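Local coordinates for protein lysine/ornithine decarboxylase (Vibrio vulnificus, PDB 2PLJ) that decarboxylates lysine and ornithine, probably to cadaverine and putrescine, using a pyridoxal phosphate cofactor held in a beta/alpha barrel, at residues A[71-79]-A[267-278]; A[247-258]-A[284-294]. All coordinates share one frame; numbering follows the deposited sequence. Where two conformers were deposited one is given.

Contact 1 (A[71-79]-A[267-278]); sequences ALKNALPNV and IDQFCAPINEAL
Ala75 points its CB toward helix 267-278 and fits between Ile267 and Cys271. Its CB lies 3.8 Å from CG1 of Ile267 and 4.0 Å from SG of Cys271. The small side chain suits a close helix pair: the axes of the short helical segments come within 8.9 Å and cross at -35°, running roughly the same way. Ile267 uses both its branches. CG2 of Ile267 comes to 3.9 Å from the carbonyl O of Ala71, while CG1 stands anti to the backbone N (chi1 -165°) and reaches CD1 of Leu72. The Leu72 and Ile267 side chains cross at about a right angle, with CD1 of Leu72 3.8 Å from CG1 of Ile267. Leu76, just past the helix, lays its branched end against Cys271, and its CG is 3.6 Å from SG of Cys271. Its CD2 then reaches CG2 of Ile274, at 3.9 Å. After the type II turn from Leu76 to Val79, CG2 of Val79 meets CD1 of Leu278, again crosswise. Water serves the backbone carbonyls at the more open edge. One molecule donates to Ala71 O. A second donates to Ala75 O and Asp268 O. The contact lies on the outer, helical layer of the barrel. Ile274 also packs on helix 223-241, whereas Val79 and Leu278 rest on Val287 of strand 286-289. Leu72 and Ile267 both touch Phe294 of helix 293-296.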
# COMPACT_ATOMS: atom_id res chain seq x y z
N ALA A 71 28.38 -8.66 8.61
CA ALA A 71 29.03 -7.36 8.43
C ALA A 71 28.65 -6.40 9.57
O ALA A 71 29.51 -5.70 10.10
CB ALA A 71 28.68 -6.76 7.08
N LEU A 72 27.36 -6.40 9.95
CA LEU A 72 26.92 -5.53 11.05
C LEU A 72 27.50 -5.97 12.41
O LEU A 72 27.95 -5.11 13.20
CB LEU A 72 25.39 -5.44 11.11
CG LEU A 72 24.85 -4.40 12.11
CD1 LEU A 72 25.39 -2.99 11.84
CD2 LEU A 72 23.34 -4.39 12.03
N LYS A 73 27.48 -7.28 12.67
CA LYS A 73 28.10 -7.86 13.87
C LYS A 73 29.56 -7.42 13.97
O LYS A 73 30.04 -7.01 15.05
CB LYS A 73 27.98 -9.38 13.85
CG LYS A 73 28.38 -10.04 15.15
CD LYS A 73 28.20 -11.55 15.08
CE LYS A 73 28.52 -12.17 16.44
NZ LYS A 73 28.43 -13.66 16.34
N ASN A 74 30.27 -7.46 12.85
CA ASN A 74 31.67 -7.08 12.87
C ASN A 74 31.87 -5.57 13.06
O ASN A 74 32.86 -5.13 13.68
CB ASN A 74 32.42 -7.62 11.65
CG ASN A 74 33.89 -7.88 11.96
OD1 ASN A 74 34.71 -6.96 11.98
ND2 ASN A 74 34.21 -9.14 12.30
N ALA A 75 30.92 -4.78 12.57
CA ALA A 75 30.93 -3.31 12.68
C ALA A 75 30.55 -2.84 14.10
O ALA A 75 30.98 -1.76 14.56
CB ALA A 75 30.00 -2.68 11.64
N LEU A 76 29.76 -3.65 14.80
CA LEU A 76 29.20 -3.27 16.10
C LEU A 76 29.41 -4.40 17.07
O LEU A 76 28.46 -5.13 17.42
CB LEU A 76 27.69 -2.97 15.99
CG LEU A 76 27.09 -1.66 15.58
CD1 LEU A 76 25.56 -1.89 15.53
CD2 LEU A 76 27.46 -0.49 16.53
N PRO A 77 30.67 -4.57 17.49
CA PRO A 77 30.96 -5.68 18.36
C PRO A 77 30.34 -5.40 19.72
O PRO A 77 30.15 -4.24 20.09
CB PRO A 77 32.49 -5.69 18.42
CG PRO A 77 32.90 -4.29 18.13
CD PRO A 77 31.87 -3.79 17.15
N ASN A 78 29.99 -6.47 20.42
CA ASN A 78 29.40 -6.36 21.76
C ASN A 78 28.05 -5.67 21.76
O ASN A 78 27.71 -4.97 22.71
CB ASN A 78 30.36 -5.64 22.72
CG ASN A 78 31.67 -6.36 22.84
OD1 ASN A 78 32.72 -5.80 22.55
ND2 ASN A 78 31.61 -7.64 23.22
N VAL A 79 27.30 -5.81 20.67
CA VAL A 79 25.91 -5.35 20.61
C VAL A 79 25.06 -6.52 20.12
O VAL A 79 25.36 -7.13 19.08
CB VAL A 79 25.76 -4.13 19.63
CG1 VAL A 79 24.29 -3.76 19.39
CG2 VAL A 79 26.61 -2.94 20.13
N ILE A 267 29.69 0.25 6.48
CA ILE A 267 29.13 -0.01 7.81
C ILE A 267 30.18 0.11 8.95
O ILE A 267 29.85 0.61 10.03
CB ILE A 267 28.31 -1.33 7.87
CG1 ILE A 267 27.45 -1.38 9.14
CG2 ILE A 267 29.22 -2.59 7.72
CD1 ILE A 267 26.44 -0.22 9.26
N ASP A 268 31.42 -0.35 8.71
CA ASP A 268 32.49 -0.21 9.75
C ASP A 268 32.74 1.23 10.12
O ASP A 268 32.83 1.58 11.31
CB ASP A 268 33.83 -0.83 9.35
CG ASP A 268 33.74 -2.30 9.09
OD1 ASP A 268 32.84 -2.95 9.66
OD2 ASP A 268 34.60 -2.81 8.34
N GLN A 269 32.88 2.07 9.09
CA GLN A 269 33.14 3.50 9.27
C GLN A 269 31.96 4.19 9.94
O GLN A 269 32.15 5.03 10.84
CB GLN A 269 33.46 4.17 7.94
CG GLN A 269 34.79 3.76 7.37
CD GLN A 269 34.91 4.16 5.92
OE1 GLN A 269 34.37 5.20 5.50
NE2 GLN A 269 35.60 3.33 5.14
N PHE A 270 30.75 3.80 9.50
CA PHE A 270 29.51 4.29 10.09
C PHE A 270 29.46 4.02 11.57
O PHE A 270 29.15 4.93 12.35
CB PHE A 270 28.30 3.66 9.41
CG PHE A 270 27.00 4.30 9.78
CD1 PHE A 270 26.51 5.37 9.02
CD2 PHE A 270 26.25 3.80 10.85
CE1 PHE A 270 25.28 5.96 9.33
CE2 PHE A 270 25.02 4.35 11.17
CZ PHE A 270 24.51 5.43 10.41
N CYS A 271 29.82 2.80 11.98
CA CYS A 271 29.67 2.39 13.38
C CYS A 271 30.82 2.80 14.31
O CYS A 271 30.67 2.72 15.52
CB CYS A 271 29.42 0.88 13.48
SG CYS A 271 27.81 0.43 12.74
N ALA A 272 31.95 3.16 13.72
CA ALA A 272 33.14 3.62 14.47
C ALA A 272 32.80 4.64 15.59
O ALA A 272 33.11 4.38 16.77
CB ALA A 272 34.24 4.15 13.50
N PRO A 273 32.16 5.79 15.23
CA PRO A 273 31.81 6.77 16.29
C PRO A 273 30.76 6.26 17.26
O PRO A 273 30.75 6.67 18.42
CB PRO A 273 31.27 7.99 15.52
CG PRO A 273 31.06 7.56 14.13
CD PRO A 273 31.81 6.28 13.89
N ILE A 274 29.90 5.36 16.78
CA ILE A 274 28.91 4.70 17.64
C ILE A 274 29.64 3.87 18.71
O ILE A 274 29.39 4.04 19.92
CB ILE A 274 27.95 3.79 16.81
CG1 ILE A 274 27.25 4.62 15.70
CG2 ILE A 274 26.93 3.16 17.74
CD1 ILE A 274 26.21 3.84 14.88
N ASN A 275 30.54 2.99 18.27
CA ASN A 275 31.35 2.20 19.19
C ASN A 275 32.07 3.05 20.23
O ASN A 275 32.16 2.66 21.40
CB ASN A 275 32.36 1.35 18.41
CG ASN A 275 31.68 0.24 17.59
OD1 ASN A 275 32.18 -0.17 16.53
ND2 ASN A 275 30.55 -0.25 18.09
N GLU A 276 32.57 4.20 19.81
CA GLU A 276 33.27 5.11 20.72
C GLU A 276 32.35 5.67 21.79
O GLU A 276 32.72 5.70 22.97
CB GLU A 276 33.92 6.24 19.94
CG GLU A 276 35.02 5.78 19.03
CD GLU A 276 35.55 6.90 18.15
OE1 GLU A 276 35.79 8.02 18.68
OE2 GLU A 276 35.71 6.67 16.93
N ALA A 277 31.16 6.10 21.38
CA ALA A 277 30.16 6.62 22.32
C ALA A 277 29.72 5.54 23.33
O ALA A 277 29.59 5.80 24.52
CB ALA A 277 28.97 7.22 21.59
N LEU A 278 29.57 4.32 22.83
CA LEU A 278 29.15 3.20 23.67
C LEU A 278 30.17 2.86 24.73
O LEU A 278 29.80 2.45 25.85
CB LEU A 278 28.89 1.97 22.79
CG LEU A 278 27.65 2.05 21.89
CD1 LEU A 278 27.56 0.80 21.00
CD2 LEU A 278 26.37 2.17 22.73
O HOH W 1 31.82 -5.09 8.87
O HOH W 2 33.37 -0.57 13.18

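Contact 2 (A[247-258]-A[284-294]); sequences LSTLDIGGGFPV and TVHVLAEPGRF. With P3T ((4-{[(4-aminobutyl)amino]methyl}-5-hydroxy-6-methylpyridin-3-yl)methyl dihydrogen phosphate), chain D.
The imidazole of His286 has CG2 of Thr249 over one face, 4.1 Å above the plane and displaced from the ring centre. ND1 makes a weak hydrogen bond to Ser248 O. The Phe256 ring takes the CB of Ala289 at its edge, and Pro291 lies alongside it. The carbonyl O of Pro257 meets the edge of the Phe294 ring, in plane, 3.4 Å from CD1 of Phe294. The carboxylates of Asp251 and Glu290 stand almost perpendicular, at 86°. OD2 of Asp251 is 2.4 Å from OE1 of Glu290. The extended Glu290 chain brings OE2 to 2.7 Å from the pyridine nitrogen NAO of P3T. OD1 of Asp251 accepts a hydrogen bond from Gly253 N, an Asx turn. Parallel ladder bonds link strands 249-251 and 286-289, among them Leu288 N to Leu250 O at 2.9 Å. Beyond the strands, both chains turn backbone N-H groups to the phosphate. Gly255 N and Gly292 N both donate to OAE of P3T, and Arg293 N donates to OAF of P3T at 2.7 Å. Two waters join the phosphate to Phe256 O. The Arg293 guanidinium bonds Tyr260 and makes a salt bridge with Asp334; its NE bonds one water weakly. Adjacent parallel strands ending in a glycine-rich loop and a helix N-terminus make the cofactor phosphate site characteristic of beta/alpha-barrel, alanine racemase-like decarboxylases.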
# COMPACT_ATOMS: atom_id res chain seq x y z
N LEU A 247 20.06 1.18 35.56
CA LEU A 247 19.55 0.59 34.30
C LEU A 247 20.56 -0.36 33.67
O LEU A 247 21.77 -0.06 33.63
CB LEU A 247 19.15 1.67 33.31
CG LEU A 247 18.15 2.71 33.83
CD1 LEU A 247 17.65 3.58 32.67
CD2 LEU A 247 16.98 2.04 34.57
N SER A 248 20.07 -1.50 33.20
CA SER A 248 20.97 -2.55 32.71
C SER A 248 21.25 -2.50 31.21
O SER A 248 22.24 -3.08 30.74
CB SER A 248 20.44 -3.94 33.09
OG SER A 248 19.33 -4.30 32.28
N THR A 249 20.40 -1.82 30.45
CA THR A 249 20.36 -2.00 28.98
C THR A 249 20.19 -0.68 28.24
O THR A 249 19.42 0.18 28.68
CB THR A 249 19.19 -2.94 28.60
OG1 THR A 249 19.26 -4.14 29.38
CG2 THR A 249 19.16 -3.27 27.10
N LEU A 250 20.94 -0.53 27.13
CA LEU A 250 20.71 0.52 26.13
C LEU A 250 20.42 -0.16 24.82
O LEU A 250 21.22 -0.99 24.35
CB LEU A 250 21.94 1.42 25.97
CG LEU A 250 21.71 2.54 24.96
CD1 LEU A 250 20.48 3.39 25.40
CD2 LEU A 250 22.97 3.41 24.82
N ASP A 251 19.30 0.21 24.20
CA ASP A 251 18.91 -0.33 22.89
C ASP A 251 19.00 0.84 21.90
O ASP A 251 18.25 1.81 22.05
CB ASP A 251 17.48 -0.87 23.02
CG ASP A 251 16.85 -1.29 21.70
OD1 ASP A 251 17.41 -1.02 20.61
OD2 ASP A 251 15.76 -1.90 21.80
N ILE A 252 19.93 0.77 20.94
CA ILE A 252 20.21 1.90 20.04
C ILE A 252 19.36 1.93 18.74
O ILE A 252 19.60 2.73 17.84
CB ILE A 252 21.72 2.02 19.69
CG1 ILE A 252 22.20 0.78 18.90
CG2 ILE A 252 22.56 2.24 20.98
CD1 ILE A 252 23.56 0.95 18.24
N GLY A 253 18.37 1.06 18.71
CA GLY A 253 17.40 0.98 17.61
C GLY A 253 17.99 0.55 16.27
O GLY A 253 19.02 -0.16 16.21
N GLY A 254 17.25 0.92 15.22
CA GLY A 254 17.62 0.56 13.85
C GLY A 254 18.19 1.73 13.09
O GLY A 254 18.73 2.69 13.66
N GLY A 255 18.08 1.65 11.76
CA GLY A 255 18.35 2.83 10.91
C GLY A 255 19.66 2.83 10.14
O GLY A 255 19.95 3.77 9.42
N PHE A 256 20.44 1.77 10.30
CA PHE A 256 21.72 1.64 9.60
C PHE A 256 21.40 1.61 8.12
O PHE A 256 20.46 0.94 7.69
CB PHE A 256 22.42 0.34 10.04
CG PHE A 256 22.49 0.20 11.53
CD1 PHE A 256 23.40 0.96 12.28
CD2 PHE A 256 21.55 -0.60 12.21
CE1 PHE A 256 23.43 0.85 13.68
CE2 PHE A 256 21.58 -0.71 13.61
CZ PHE A 256 22.52 0.02 14.35
N PRO A 257 22.15 2.41 7.35
CA PRO A 257 21.82 2.63 5.94
C PRO A 257 22.46 1.63 4.97
O PRO A 257 23.50 1.03 5.26
CB PRO A 257 22.37 4.05 5.69
CG PRO A 257 23.67 4.06 6.51
CD PRO A 257 23.29 3.26 7.79
N VAL A 258 21.83 1.51 3.80
CA VAL A 258 22.39 0.69 2.71
C VAL A 258 22.41 1.50 1.42
O VAL A 258 21.75 2.54 1.31
CB VAL A 258 21.57 -0.60 2.49
CG1 VAL A 258 21.51 -1.41 3.75
CG2 VAL A 258 20.18 -0.28 1.98
N THR A 284 28.62 -2.29 33.35
CA THR A 284 27.41 -3.03 33.74
C THR A 284 26.19 -2.82 32.80
O THR A 284 25.09 -3.33 33.06
CB THR A 284 26.94 -2.62 35.15
OG1 THR A 284 26.64 -1.22 35.16
CG2 THR A 284 28.02 -2.95 36.21
N VAL A 285 26.37 -2.03 31.73
CA VAL A 285 25.30 -1.83 30.73
C VAL A 285 25.61 -2.67 29.50
O VAL A 285 26.73 -2.68 29.00
CB VAL A 285 25.16 -0.34 30.29
CG1 VAL A 285 24.13 -0.19 29.12
CG2 VAL A 285 24.79 0.55 31.47
N HIS A 286 24.63 -3.42 29.05
CA HIS A 286 24.82 -4.05 27.77
C HIS A 286 23.91 -3.46 26.73
O HIS A 286 22.90 -2.80 27.04
CB HIS A 286 24.66 -5.54 27.86
CG HIS A 286 23.25 -5.99 27.96
ND1 HIS A 286 22.52 -5.88 29.12
CD2 HIS A 286 22.45 -6.61 27.06
CE1 HIS A 286 21.31 -6.40 28.92
NE2 HIS A 286 21.25 -6.83 27.67
N VAL A 287 24.29 -3.69 25.49
CA VAL A 287 23.77 -2.89 24.41
C VAL A 287 23.09 -3.80 23.39
O VAL A 287 23.62 -4.86 23.07
CB VAL A 287 24.89 -2.04 23.75
CG1 VAL A 287 24.31 -1.14 22.63
CG2 VAL A 287 25.60 -1.19 24.83
N LEU A 288 21.94 -3.34 22.90
CA LEU A 288 21.12 -4.02 21.86
C LEU A 288 20.98 -3.08 20.66
O LEU A 288 21.09 -1.85 20.80
CB LEU A 288 19.67 -4.29 22.36
CG LEU A 288 19.38 -4.83 23.75
CD1 LEU A 288 17.93 -5.09 23.94
CD2 LEU A 288 20.23 -6.14 24.02
N ALA A 289 20.70 -3.64 19.48
CA ALA A 289 20.22 -2.81 18.37
C ALA A 289 19.12 -3.56 17.67
O ALA A 289 18.94 -4.77 17.90
CB ALA A 289 21.33 -2.48 17.38
N GLU A 290 18.43 -2.85 16.77
CA GLU A 290 17.20 -3.36 16.12
C GLU A 290 17.31 -3.18 14.59
O GLU A 290 16.43 -2.53 13.97
CB GLU A 290 15.97 -2.59 16.63
CG GLU A 290 15.65 -2.74 18.12
CD GLU A 290 14.73 -1.62 18.66
OE1 GLU A 290 14.36 -1.68 19.86
OE2 GLU A 290 14.33 -0.70 17.90
N PRO A 291 18.37 -3.74 13.97
CA PRO A 291 18.54 -3.48 12.54
C PRO A 291 17.44 -4.19 11.74
O PRO A 291 17.07 -5.34 12.04
CB PRO A 291 19.92 -4.10 12.24
CG PRO A 291 20.07 -5.25 13.28
CD PRO A 291 19.38 -4.67 14.52
N GLY A 292 16.90 -3.49 10.74
CA GLY A 292 15.96 -4.10 9.79
C GLY A 292 16.53 -4.03 8.39
O GLY A 292 17.12 -5.02 7.88
N ARG A 293 16.40 -2.84 7.80
CA ARG A 293 16.77 -2.60 6.41
C ARG A 293 18.18 -3.11 6.09
O ARG A 293 18.41 -3.68 5.03
CB ARG A 293 16.70 -1.10 6.12
CG ARG A 293 16.99 -0.73 4.66
CD ARG A 293 17.13 0.81 4.48
NE ARG A 293 16.00 1.58 5.03
CZ ARG A 293 14.90 1.91 4.33
NH1 ARG A 293 14.75 1.53 3.05
NH2 ARG A 293 13.94 2.63 4.91
N PHE A 294 19.13 -2.88 7.01
CA PHE A 294 20.51 -3.23 6.66
C PHE A 294 20.66 -4.72 6.36
O PHE A 294 21.40 -5.12 5.48
CB PHE A 294 21.47 -2.80 7.79
CG PHE A 294 22.92 -2.99 7.43
CD1 PHE A 294 23.62 -1.99 6.73
CD2 PHE A 294 23.57 -4.20 7.72
CE1 PHE A 294 24.95 -2.19 6.34
CE2 PHE A 294 24.92 -4.42 7.36
CZ PHE A 294 25.61 -3.41 6.67
OAE P3T D . 16.92 -0.69 10.52
PAU P3T D . 15.61 0.01 9.96
OAF P3T D . 14.84 -0.99 8.98
OAC P3T D . 15.84 1.37 9.32
OAP P3T D . 14.54 0.25 11.15
CAM P3T D . 14.03 -0.94 11.88
CAS P3T D . 13.24 -0.38 13.08
CAH P3T D . 13.83 -0.65 14.32
NAO P3T D . 13.26 -0.20 15.43
CAQ P3T D . 12.16 0.54 15.42
CAA P3T D . 11.58 1.05 16.77
CAR P3T D . 11.53 0.88 14.21
OAD P3T D . 10.41 1.62 14.23
CAT P3T D . 12.09 0.43 12.99
CAG P3T D . 11.43 0.71 11.76
NAN P3T D . 10.63 1.77 11.67
CAL P3T D . 9.83 2.19 10.48
CAK P3T D . 10.66 2.21 9.18
CAJ P3T D . 9.65 2.57 8.04
CAI P3T D . 10.36 2.63 6.68
NAB P3T D . 9.49 3.18 5.62
O HOH W 3 17.76 1.85 7.53
O HOH W 4 19.09 -1.07 9.18

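How the contacts relate
Both contacts use the beta-alpha-beta unit of strand 249-251, helix 267-278 and strand 286-289. Contact 2 joins its two strands, while contact 1 packs its helix against helix 62-75. Contact 2 is largely buried; contact 1 is only partly so and has exposed residues at its margin. Their chemistry differs accordingly. Contact 1 rests mainly on small and branched apolar side chains, with waters along one edge. Contact 2 combines a backbone ladder with acidic groups and backbone N-H groups turned to the ligand. The two layers meet where CD2 of Leu72 packs 3.4 Å from CB of Pro291 and CG1 of Val79 lies 3.6 Å from the backbone N of Ala289.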